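Local coordinates for protein BAT-2 beta-lactamase (PDB 6W5G) that hydrolyses beta-lactam antibiotics as a serine class D beta-lactamase with a penicillin-binding-protein transpeptidase-type domain and so probably gives its Bacillus host resistance to them, at residues I62-E65 with S66-K69; K169-P172 with L173-K176; G216-L219 with T220-G223; D245-G248 with T249-K252. One frame throughout, in Å; residues are numbered along the deposited sequence.

Contact 1 of 4, residues I62-E65 with S66-K69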
ATOM      1  N   ILE A  62      12.217   6.426  12.133  1.00 12.59           N
ATOM      2  CA  ILE A  62      10.898   6.077  12.655  1.00 12.18           C
ATOM      3  C   ILE A  62      10.414   7.186  13.577  1.00 12.66           C
ATOM      4  O   ILE A  62      11.109   7.552  14.534  1.00 14.69           O
ATOM      5  CB  ILE A  62      10.903   4.735  13.403  1.00 12.47           C
ATOM      6  CG1 ILE A  62      11.401   3.604  12.505  1.00 13.96           C
ATOM      7  CG2 ILE A  62       9.509   4.411  13.921  1.00 13.54           C
ATOM      8  CD1 ILE A  62      11.668   2.310  13.269  1.00 15.52           C
ATOM      9  N   TYR A  63       9.226   7.714  13.290  1.00 12.13           N
ATOM     10  CA  TYR A  63       8.480   8.556  14.216  1.00 12.00           C
ATOM     11  C   TYR A  63       7.398   7.694  14.859  1.00 12.16           C
ATOM     12  O   TYR A  63       6.628   7.041  14.148  1.00 12.05           O
ATOM     13  CB  TYR A  63       7.823   9.722  13.466  1.00 13.65           C
ATOM     14  CG  TYR A  63       6.821  10.493  14.297  1.00 14.25           C
ATOM     15  CD1 TYR A  63       7.235  11.508  15.155  1.00 15.90           C
ATOM     16  CD2 TYR A  63       5.463  10.209  14.226  1.00 14.97           C
ATOM     17  CE1 TYR A  63       6.323  12.212  15.921  1.00 16.67           C
ATOM     18  CE2 TYR A  63       4.548  10.899  14.997  1.00 16.36           C
ATOM     19  CZ  TYR A  63       4.983  11.898  15.843  1.00 18.08           C
ATOM     20  OH  TYR A  63       4.073  12.600  16.603  1.00 21.49           O
ATOM     21  N   ASN A  64       7.345   7.698  16.197  1.00 12.69           N
ATOM     22  CA  ASN A  64       6.374   6.923  16.977  1.00 12.68           C
ATOM     23  C   ASN A  64       6.582   5.416  16.787  1.00 13.07           C
ATOM     24  O   ASN A  64       5.798   4.722  16.142  1.00 13.92           O
ATOM     25  CB  ASN A  64       4.921   7.330  16.690  1.00 13.19           C
ATOM     26  CG  ASN A  64       3.945   6.741  17.694  1.00 15.13           C
ATOM     27  OD1 ASN A  64       4.324   5.901  18.519  1.00 16.68           O
ATOM     28  ND2 ASN A  64       2.686   7.177  17.635  1.00 15.92           N
ATOM     29  N   GLU A  65       7.653   4.920  17.406  1.00 14.45           N
ATOM     30  CA  GLU A  65       7.996   3.514  17.232  1.00 15.76           C
ATOM     31  C   GLU A  65       6.949   2.587  17.841  1.00 14.88           C
ATOM     32  O   GLU A  65       6.748   1.474  17.341  1.00 14.31           O
ATOM     33  CB  GLU A  65       9.382   3.217  17.795  1.00 20.42           C
ATOM     34  CG  GLU A  65       9.857   1.836  17.392  1.00 25.08           C
ATOM     35  CD  GLU A  65      11.302   1.563  17.743  1.00 28.49           C
ATOM     36  OE1 GLU A  65      11.950   2.406  18.396  1.00 31.01           O
ATOM     37  OE2 GLU A  65      11.788   0.484  17.367  1.00 30.60           O
ATOM     38  N   SER A  66       6.277   3.018  18.912  1.00 16.01           N
ATOM     39  CA  SER A  66       5.258   2.175  19.529  0.52 16.59           C
ATOM     40  C   SER A  66       4.134   1.868  18.548  1.00 16.02           C
ATOM     41  O   SER A  66       3.704   0.716  18.414  1.00 16.74           O
ATOM     42  CB  SER A  66       4.708   2.850  20.782  0.52 17.69           C
ATOM     43  OG  SER A  66       5.713   2.960  21.772  0.52 18.95           O
ATOM     44  N   ARG A  67       3.640   2.893  17.850  1.00 14.16           N
ATOM     45  CA  ARG A  67       2.604   2.645  16.858  1.00 13.90           C
ATOM     46  C   ARG A  67       3.157   1.912  15.641  1.00 13.07           C
ATOM     47  O   ARG A  67       2.441   1.115  15.018  1.00 12.37           O
ATOM     48  CB  ARG A  67       1.940   3.962  16.450  1.00 14.30           C
ATOM     49  CG  ARG A  67       0.663   3.764  15.660  1.00 14.70           C
ATOM     50  CD  ARG A  67      -0.062   5.062  15.343  1.00 15.42           C
ATOM     51  NE  ARG A  67      -1.139   4.757  14.409  1.00 14.14           N
ATOM     52  CZ  ARG A  67      -2.440   4.855  14.663  1.00 13.86           C
ATOM     53  NH1 ARG A  67      -3.303   4.483  13.734  1.00 15.47           N
ATOM     54  NH2 ARG A  67      -2.888   5.330  15.824  1.00 15.39           N
ATOM     55  N   ALA A  68       4.430   2.151  15.301  1.00 11.98           N
ATOM     56  CA  ALA A  68       5.020   1.484  14.144  1.00 12.36           C
ATOM     57  C   ALA A  68       5.031  -0.029  14.319  1.00 11.89           C
ATOM     58  O   ALA A  68       5.010  -0.770  13.328  1.00 11.68           O
ATOM     59  CB  ALA A  68       6.442   1.996  13.910  1.00 12.62           C
ATOM     60  N   LYS A  69       5.072  -0.504  15.569  1.00 12.91           N
ATOM     61  CA  LYS A  69       5.103  -1.929  15.876  1.00 13.29           C
ATOM     62  C   LYS A  69       3.721  -2.551  16.047  1.00 12.68           C
ATOM     63  O   LYS A  69       3.625  -3.776  16.182  1.00 14.19           O
ATOM     64  CB  LYS A  69       5.926  -2.177  17.152  1.00 15.36           C
ATOM     65  CG  LYS A  69       7.412  -1.900  16.992  1.00 19.14           C
ATOM     66  CD  LYS A  69       8.130  -1.969  18.329  1.00 22.45           C
ATOM     67  CE  LYS A  69       9.641  -1.855  18.159  1.00 25.51           C
ATOM     68  NZ  LYS A  69      10.361  -2.068  19.450  1.00 27.64           N
TER
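An N-capped single helical turn starts directly where strand 59-63 ends, and Asn64 and Arg67 meet across that junction. Asn64 is the cap residue. Its positive phi, 64°, bends the chain from strand to helix, and its CG lies anti to the backbone N (chi1 -168°), which brings the amide in front of the first turn. There Asn64 OD1 accepts from Arg67 N at 3.2 Å. The N-H points almost straight at the oxygen, yet it reaches it from above the amide plane, 62° out of it. The amide's other branch lies against the arginine, with Asn64 ND2 3.5 Å from Arg67 CB, and its N-H is used by Gly48 O. Arg67 then runs extended away from the turn, where NE bonds to Asn243 and NH2 forms a salt bridge with Asp47. The backbone adds the bond from Ala68 N to Asn64 O, 3.0 Å, and a weak one from Lys69 N to Glu65 O. On the outer side the Glu65 and Lys69 chains, both stretched out, converge in a salt bridge of 3.6 Å between Glu65 OE2 and Lys69 NZ, while Lys69 CE is nearer still to that oxygen, at 3.3 Å. Ile62 CG2 rests 3.9 Å from Ala68 CB, joining strand to turn on the inner side. An asparagine N-cap thus starts the short surface helix that follows strand 59-63.

Contact 2 of 4, residues K169-P172 with L173-K176; sequences KISP and LEEK
Ser171 remains extended (psi 158°) and Pro172 is already helical, so the chain turns between them into helix 172-184, with Glu175 N bonded to Ser171 O at 2.8 Å and Lys176 N to Pro172 O at 2.9 Å. The side chain of Ser171 caps this end: OG, placed between its own N and carbonyl carbon by a chi1 of 72°, accepts from Glu174 N at 3.0 Å. Glu174 answers in the other direction. Its extended side chain reaches back toward the loop, and OE1 takes the N-H of Ser171 at 2.9 Å, nearly straight, on the anti side and 18° out of the carboxylate plane. The reciprocal pair is a capping box, here beginning a helix that packs by Pro172 against strands 48-54, 236-244 and 225-233 of the central sheet. Arg71 forms a salt bridge with the other oxygen, OE2, so both ends of the carboxylate are held and its negative charge, close to the helix start, probably suits the local dipole. Ile170 packs on the aliphatic start of Glu174: its CG1 lies 3.4 Å from Glu174 CB, while its CG2 branch faces Glu175 OE2 at 3.5 Å, the Ile170 and Glu175 side chains crossing at about a right angle. Glu175, bent at chi2, sends OE2 to a hydrogen bond with Thr77 OG1, two residues before the carboxylated lysine Lys79.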
ATOM      1  N   LYS A 169      -4.014  -8.627  10.116  1.00 11.11           N
ATOM      2  CA  LYS A 169      -3.367  -7.478  10.732  1.00 11.92           C
ATOM      3  C   LYS A 169      -1.877  -7.505  10.436  1.00 11.34           C
ATOM      4  O   LYS A 169      -1.255  -8.572  10.408  1.00 12.34           O
ATOM      5  CB  LYS A 169      -3.611  -7.419  12.252  1.00 13.95           C
ATOM      6  CG  LYS A 169      -5.081  -7.252  12.603  1.00 16.88           C
ATOM      7  CD  LYS A 169      -5.313  -7.206  14.084  1.00 20.90           C
ATOM      8  CE  LYS A 169      -6.799  -7.259  14.372  1.00 24.02           C
ATOM      9  NZ  LYS A 169      -7.057  -7.152  15.828  1.00 26.76           N
ATOM     10  N   ILE A 170      -1.315  -6.317  10.232  1.00 10.45           N
ATOM     11  CA  ILE A 170       0.087  -6.148   9.866  1.00  9.69           C
ATOM     12  C   ILE A 170       0.553  -4.822  10.453  1.00  9.84           C
ATOM     13  O   ILE A 170      -0.212  -3.852  10.489  1.00 11.14           O
ATOM     14  CB  ILE A 170       0.270  -6.246   8.325  1.00 10.22           C
ATOM     15  CG1 ILE A 170       1.744  -6.206   7.949  1.00 10.45           C
ATOM     16  CG2 ILE A 170      -0.517  -5.150   7.570  1.00 11.18           C
ATOM     17  CD1 ILE A 170       2.022  -6.582   6.490  1.00 10.91           C
ATOM     18  N   SER A 171       1.792  -4.781  10.953  1.00  9.83           N
ATOM     19  CA  SER A 171       2.250  -3.533  11.551  1.00 10.24           C
ATOM     20  C   SER A 171       2.788  -2.592  10.479  1.00 10.62           C
ATOM     21  O   SER A 171       3.148  -3.022   9.375  1.00 10.55           O
ATOM     22  CB  SER A 171       3.340  -3.793  12.591  1.00 10.58           C
ATOM     23  OG  SER A 171       4.554  -4.162  11.982  1.00 11.61           O
ATOM     24  N   PRO A 172       2.826  -1.287  10.771  1.00 10.35           N
ATOM     25  CA  PRO A 172       3.496  -0.364   9.844  1.00 10.28           C
ATOM     26  C   PRO A 172       4.918  -0.779   9.487  1.00 10.90           C
ATOM     27  O   PRO A 172       5.304  -0.665   8.315  1.00  9.88           O
ATOM     28  CB  PRO A 172       3.410   0.980  10.582  1.00 11.05           C
ATOM     29  CG  PRO A 172       2.117   0.873  11.349  1.00 10.05           C
ATOM     30  CD  PRO A 172       2.064  -0.565  11.809  1.00 10.09           C
ATOM     31  N   LEU A 173       5.705  -1.275  10.454  1.00 10.79           N
ATOM     32  CA  LEU A 173       7.056  -1.731  10.133  1.00 11.74           C
ATOM     33  C   LEU A 173       7.028  -2.949   9.218  1.00 11.15           C
ATOM     34  O   LEU A 173       7.851  -3.057   8.299  1.00 11.57           O
ATOM     35  CB  LEU A 173       7.845  -2.026  11.410  1.00 12.32           C
ATOM     36  CG  LEU A 173       8.374  -0.783  12.133  1.00 14.68           C
ATOM     37  CD1 LEU A 173       8.762  -1.105  13.568  1.00 16.17           C
ATOM     38  CD2 LEU A 173       9.569  -0.188  11.381  1.00 16.38           C
ATOM     39  N   GLU A 174       6.088  -3.870   9.446  1.00 11.07           N
ATOM     40  CA  GLU A 174       5.947  -5.020   8.561  1.00 11.28           C
ATOM     41  C   GLU A 174       5.514  -4.599   7.157  1.00  9.94           C
ATOM     42  O   GLU A 174       5.954  -5.196   6.164  1.00 10.96           O
ATOM     43  CB  GLU A 174       4.962  -6.023   9.163  1.00 11.24           C
ATOM     44  CG  GLU A 174       5.515  -6.756  10.371  1.00 12.75           C
ATOM     45  CD  GLU A 174       4.483  -7.604  11.107  1.00 15.56           C
ATOM     46  OE1 GLU A 174       3.286  -7.252  11.147  1.00 13.23           O
ATOM     47  OE2 GLU A 174       4.884  -8.637  11.678  1.00 21.48           O
ATOM     48  N   GLU A 175       4.645  -3.582   7.049  1.00  9.75           N
ATOM     49  CA  GLU A 175       4.308  -3.040   5.732  1.00  9.74           C
ATOM     50  C   GLU A 175       5.540  -2.451   5.054  1.00 10.15           C
ATOM     51  O   GLU A 175       5.749  -2.648   3.849  1.00 10.36           O
ATOM     52  CB  GLU A 175       3.199  -1.988   5.846  1.00 11.20           C
ATOM     53  CG  GLU A 175       1.815  -2.574   6.154  1.00 11.70           C
ATOM     54  CD  GLU A 175       0.804  -2.400   5.025  1.00 11.48           C
ATOM     55  OE1 GLU A 175       1.216  -2.205   3.852  1.00 13.20           O
ATOM     56  OE2 GLU A 175      -0.418  -2.495   5.322  1.00 11.88           O
ATOM     57  N   LYS A 176       6.382  -1.745   5.818  1.00  9.63           N
ATOM     58  CA  LYS A 176       7.608  -1.200   5.243  1.00 10.49           C
ATOM     59  C   LYS A 176       8.491  -2.315   4.712  1.00 10.97           C
ATOM     60  O   LYS A 176       9.042  -2.208   3.609  1.00 11.39           O
ATOM     61  CB  LYS A 176       8.359  -0.370   6.289  1.00 12.27           C
ATOM     62  CG  LYS A 176       9.681   0.228   5.802  1.00 14.00           C
ATOM     63  CD  LYS A 176      10.876  -0.674   6.122  1.00 15.65           C
ATOM     64  CE  LYS A 176      11.090  -0.827   7.606  1.00 18.54           C
ATOM     65  NZ  LYS A 176      12.272  -1.703   7.901  1.00 21.80           N
TER

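Contact 3 of 4, residues G216-L219 with T220-G223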
ATOM      1  N   GLY A 216      -4.918   3.351   2.175  1.00  8.86           N
ATOM      2  CA  GLY A 216      -5.982   2.546   2.750  1.00  9.15           C
ATOM      3  C   GLY A 216      -6.696   3.340   3.819  1.00  9.43           C
ATOM      4  O   GLY A 216      -6.092   4.176   4.499  1.00  9.95           O
ATOM      5  N   THR A 217      -7.996   3.066   3.978  1.00  9.74           N
ATOM      6  CA  THR A 217      -8.834   3.742   4.964  1.00 10.37           C
ATOM      7  C   THR A 217      -9.810   2.741   5.561  1.00 10.96           C
ATOM      8  O   THR A 217     -10.354   1.891   4.850  1.00 11.75           O
ATOM      9  CB  THR A 217      -9.676   4.864   4.315  1.00 11.60           C
ATOM     10  OG1 THR A 217      -8.824   5.815   3.672  1.00 12.60           O
ATOM     11  CG2 THR A 217     -10.489   5.610   5.364  1.00 13.21           C
ATOM     12  N   ARG A 218     -10.060   2.862   6.859  1.00 10.27           N
ATOM     13  CA  ARG A 218     -11.215   2.194   7.458  1.00 10.65           C
ATOM     14  C   ARG A 218     -12.431   3.089   7.225  1.00 11.12           C
ATOM     15  O   ARG A 218     -12.545   4.160   7.828  1.00 11.75           O
ATOM     16  CB  ARG A 218     -10.965   1.949   8.944  1.00 11.91           C
ATOM     17  CG  ARG A 218     -12.083   1.180   9.624  1.00 11.56           C
ATOM     18  CD  ARG A 218     -11.696   0.723  11.025  1.00 12.69           C
ATOM     19  NE  ARG A 218     -11.447   1.861  11.902  1.00 13.18           N
ATOM     20  CZ  ARG A 218     -10.494   1.916  12.828  1.00 12.59           C
ATOM     21  NH1 ARG A 218      -9.672   0.884  13.019  1.00 12.45           N
ATOM     22  NH2 ARG A 218     -10.367   3.014  13.566  1.00 13.06           N
ATOM     23  N   LEU A 219     -13.332   2.668   6.330  1.00 10.87           N
ATOM     24  CA  LEU A 219     -14.387   3.538   5.816  1.00 12.75           C
ATOM     25  C   LEU A 219     -15.589   3.657   6.747  1.00 14.77           C
ATOM     26  O   LEU A 219     -16.521   4.404   6.431  1.00 16.33           O
ATOM     27  CB  LEU A 219     -14.834   3.066   4.432  1.00 14.05           C
ATOM     28  CG  LEU A 219     -13.744   3.154   3.356  1.00 15.85           C
ATOM     29  CD1 LEU A 219     -14.163   2.396   2.098  1.00 17.11           C
ATOM     30  CD2 LEU A 219     -13.415   4.611   3.015  1.00 16.35           C
ATOM     31  N   THR A 220     -15.601   2.930   7.864  1.00 14.10           N
ATOM     32  CA  THR A 220     -16.632   3.134   8.873  1.00 14.82           C
ATOM     33  C   THR A 220     -16.435   4.470   9.577  1.00 17.48           C
ATOM     34  O   THR A 220     -17.276   5.369   9.476  1.00 20.11           O
ATOM     35  CB  THR A 220     -16.619   1.975   9.875  1.00 14.84           C
ATOM     36  OG1 THR A 220     -15.293   1.816  10.400  1.00 14.24           O
ATOM     37  CG2 THR A 220     -17.062   0.678   9.200  1.00 15.87           C
ATOM     38  N   ASP A 221     -15.314   4.632  10.279  1.00 15.31           N
ATOM     39  CA  ASP A 221     -15.076   5.838  11.061  1.00 14.69           C
ATOM     40  C   ASP A 221     -14.039   6.772  10.453  1.00 12.64           C
ATOM     41  O   ASP A 221     -13.815   7.856  11.003  1.00 13.56           O
ATOM     42  CB  ASP A 221     -14.688   5.494  12.506  1.00 15.28           C
ATOM     43  CG  ASP A 221     -13.409   4.671  12.598  1.00 15.56           C
ATOM     44  OD1 ASP A 221     -12.828   4.315  11.549  1.00 14.31           O
ATOM     45  OD2 ASP A 221     -12.972   4.392  13.738  1.00 18.61           O
ATOM     46  N   TYR A 222     -13.400   6.388   9.345  1.00 11.44           N
ATOM     47  CA  TYR A 222     -12.271   7.149   8.798  1.00 11.85           C
ATOM     48  C   TYR A 222     -11.209   7.417   9.867  1.00 13.15           C
ATOM     49  O   TYR A 222     -10.531   8.450   9.859  1.00 14.16           O
ATOM     50  CB  TYR A 222     -12.741   8.445   8.127  1.00 14.37           C
ATOM     51  CG  TYR A 222     -13.486   8.228   6.833  1.00 15.72           C
ATOM     52  CD1 TYR A 222     -14.775   7.714   6.819  1.00 17.96           C
ATOM     53  CD2 TYR A 222     -12.895   8.544   5.618  1.00 18.31           C
ATOM     54  CE1 TYR A 222     -15.457   7.518   5.625  1.00 19.72           C
ATOM     55  CE2 TYR A 222     -13.564   8.357   4.427  1.00 19.64           C
ATOM     56  CZ  TYR A 222     -14.842   7.842   4.435  1.00 20.09           C
ATOM     57  OH  TYR A 222     -15.498   7.649   3.240  1.00 21.17           O
ATOM     58  N   GLY A 223     -11.047   6.474  10.792  1.00 11.92           N
ATOM     59  CA  GLY A 223     -10.167   6.640  11.933  1.00 11.79           C
ATOM     60  C   GLY A 223      -8.909   5.812  11.850  1.00 11.19           C
ATOM     61  O   GLY A 223      -8.171   5.728  12.841  1.00 12.58           O
TER
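Arg218 and Asp221 join across the loop of a beta hairpin, between strand 209-217, whose Gly216 closes the Lys-Thr-Gly motif of this enzyme family, and strand 225-233. The charged contact is a side-on, two-point salt bridge. Arg218 NE gives a nearly straight bond to Asp221 OD1 at 2.8 Å, and Asp221 OD2 accepts from Arg218 NH2 at 3.0 Å with its syn lone pair. Although OD1 lies close to the guanidinium plane, the two flat groups are not coplanar, their planes standing 49° apart. A bend at chi3 (63°) turns the arginine head to meet the carboxylate. Among the neutral polar contacts, Tyr222 N makes a weak bond to Arg218 O, which draws the loop together, and the backbone of Arg218 also pairs with Leu224 where the hairpin closes. Thr217 directs OG1 to Gly248 N, linking the strand end to the start of helix 248-261. The apolar and van der Waals contacts gather mostly round the Tyr222 ring: Leu219 CA lies over one face, Leu219 CD2 approaches CZ of Tyr222 at 3.8 Å, and Thr217 CG2 comes obliquely to CD2 of Tyr222, also at 3.8 Å. Apart from the ring, Thr220 OG1 sits 3.4 Å from Arg218 CG, beside the aliphatic part of the arginine. Within the loop Asp221 forms an Asx turn. Its OD1 accepts from Gly223 N at 2.9 Å, from 73° above the carboxylate plane and on the face opposite to the one used by Arg218 NE.

Contact 4 of 4, residues D245-G248 with T249-K252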
ATOM      1  N   ASP A 245      -4.404   7.932  12.706  1.00 11.29           N
ATOM      2  CA  ASP A 245      -5.804   7.878  13.118  1.00 12.88           C
ATOM      3  C   ASP A 245      -6.663   8.850  12.314  1.00 12.95           C
ATOM      4  O   ASP A 245      -7.398   9.668  12.879  1.00 14.44           O
ATOM      5  CB  ASP A 245      -5.935   8.094  14.631  1.00 13.41           C
ATOM      6  CG  ASP A 245      -5.549   9.510  15.080  1.00 14.56           C
ATOM      7  OD1 ASP A 245      -4.785  10.193  14.368  1.00 15.14           O
ATOM      8  OD2 ASP A 245      -6.014   9.932  16.168  1.00 17.29           O
ATOM      9  N   ALA A 246      -6.583   8.749  10.992  1.00 11.69           N
ATOM     10  CA  ALA A 246      -7.311   9.622  10.069  1.00 11.69           C
ATOM     11  C   ALA A 246      -7.463   8.865   8.757  1.00 11.82           C
ATOM     12  O   ALA A 246      -7.125   7.684   8.672  1.00 12.07           O
ATOM     13  CB  ALA A 246      -6.572  10.954   9.883  1.00 13.43           C
ATOM     14  N   SER A 247      -7.943   9.548   7.717  1.00 11.75           N
ATOM     15  CA  SER A 247      -8.202   8.851   6.464  1.00 12.25           C
ATOM     16  C   SER A 247      -6.903   8.522   5.728  1.00 11.54           C
ATOM     17  O   SER A 247      -5.828   9.067   6.005  1.00 10.84           O
ATOM     18  CB  SER A 247      -9.066   9.696   5.533  1.00 13.11           C
ATOM     19  OG  SER A 247      -8.337  10.812   5.039  1.00 14.03           O
ATOM     20  N   GLY A 248      -7.027   7.628   4.749  1.00 11.29           N
ATOM     21  CA  GLY A 248      -5.913   7.369   3.858  1.00 10.85           C
ATOM     22  C   GLY A 248      -5.462   8.593   3.089  1.00 11.09           C
ATOM     23  O   GLY A 248      -4.272   8.742   2.808  1.00 11.64           O
ATOM     24  N   THR A 249      -6.399   9.477   2.730  1.00 11.55           N
ATOM     25  CA  THR A 249      -6.017  10.738   2.096  1.00 12.35           C
ATOM     26  C   THR A 249      -5.172  11.588   3.038  1.00 11.50           C
ATOM     27  O   THR A 249      -4.167  12.179   2.621  1.00 12.29           O
ATOM     28  CB  THR A 249      -7.267  11.491   1.633  1.00 13.08           C
ATOM     29  OG1 THR A 249      -7.918  10.737   0.599  1.00 16.92           O
ATOM     30  CG2 THR A 249      -6.903  12.882   1.086  1.00 14.94           C
ATOM     31  N   ALA A 250      -5.556  11.658   4.317  1.00 11.06           N
ATOM     32  CA  ALA A 250      -4.724  12.367   5.286  1.00 11.41           C
ATOM     33  C   ALA A 250      -3.343  11.733   5.388  1.00 10.41           C
ATOM     34  O   ALA A 250      -2.329  12.438   5.458  1.00 11.10           O
ATOM     35  CB  ALA A 250      -5.404  12.384   6.650  1.00 11.08           C
ATOM     36  N   ALA A 251      -3.287  10.399   5.405  1.00  9.76           N
ATOM     37  CA  ALA A 251      -1.998   9.715   5.470  1.00  9.85           C
ATOM     38  C   ALA A 251      -1.135  10.057   4.265  1.00  9.77           C
ATOM     39  O   ALA A 251       0.080  10.266   4.395  1.00  9.87           O
ATOM     40  CB  ALA A 251      -2.221   8.202   5.547  1.00 10.25           C
ATOM     41  N   LYS A 252      -1.746  10.112   3.081  1.00 10.15           N
ATOM     42  CA  LYS A 252      -0.994  10.445   1.881  1.00 11.03           C
ATOM     43  C   LYS A 252      -0.499  11.884   1.935  1.00 10.03           C
ATOM     44  O   LYS A 252       0.653  12.163   1.577  1.00 11.00           O
ATOM     45  CB  LYS A 252      -1.854  10.207   0.639  1.00 10.80           C
ATOM     46  CG  LYS A 252      -1.133  10.534  -0.663  1.00 13.05           C
ATOM     47  CD  LYS A 252      -1.997  10.272  -1.874  1.00 14.51           C
ATOM     48  CE  LYS A 252      -1.347  10.885  -3.110  1.00 17.80           C
ATOM     49  NZ  LYS A 252      -2.121  10.649  -4.361  1.00 21.49           N
TER
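The flat groups that meet here are peptide units, with no aromatic ring between the segments: Ser247 O receives Ala251 N at 2.9 Å, and Gly248 O receives Lys252 N at 2.9 Å, with donors tilted 17° and 26° from the respective carbonyl planes. Beside the first of these carbonyls lies a methyl, Ala250 CB, 3.4 Å from Ser247 O, and beside the second is another, Ala251 CB, 3.5 Å from Gly248 O. The side chain that organises the turn is Ser247, the N-cap of helix 248-261. With chi1 at 70°, its hydroxyl folds over the first turn, where OG accepts from Ala250 N at 3.0 Å in a nearly straight bond. Thr249 CB stands at the flank of that oxygen, 3.6 Å from Ser247 OG. Ala250 has only a methyl, so it returns no side-chain bond to the Ser247 amide and the cap works in one direction. That methyl instead meets another: Ala246 CB lies 3.7 Å from Ala250 CB, an apolar contact between the loop before the cap and the first turn. Farther out, Lys252 runs fully extended to Gln203 OE1, and Ala251 packs on Phe227, Thr242 and Val244 of the central sheet, which seats the helix against strands 225-233 and 236-244. The chemistry implies that a hydroxyl cap and two i to i+4 backbone bonds help fix the helix start; the alanine methyls probably permit this close packing, and no charged group across the segments takes part.

Overall arrangement
From the N terminus, contact 1 turns the edge strand 59-63 into a short helix, contact 2 begins helix 172-184, contact 3 rounds the hairpin between strands 209-217 and 225-233, and contact 4 leads strand 236-244 into helix 248-261. Each closes only a turn; they follow in series, and none nests in or crosses another. In space, 66-69 meets 173-176 through a probable hydrogen bond from Leu173 N to Ala68 O, and contacts 1 and 4 touch only where the Arg67 guanidinium packs near the Asp245 backbone. Contacts 3 and 4 touch with centres about 9 Å apart, whereas contact 2 touches neither, and contact 1 does not touch contact 3. Together they tie helices and loops to the central antiparallel sheet.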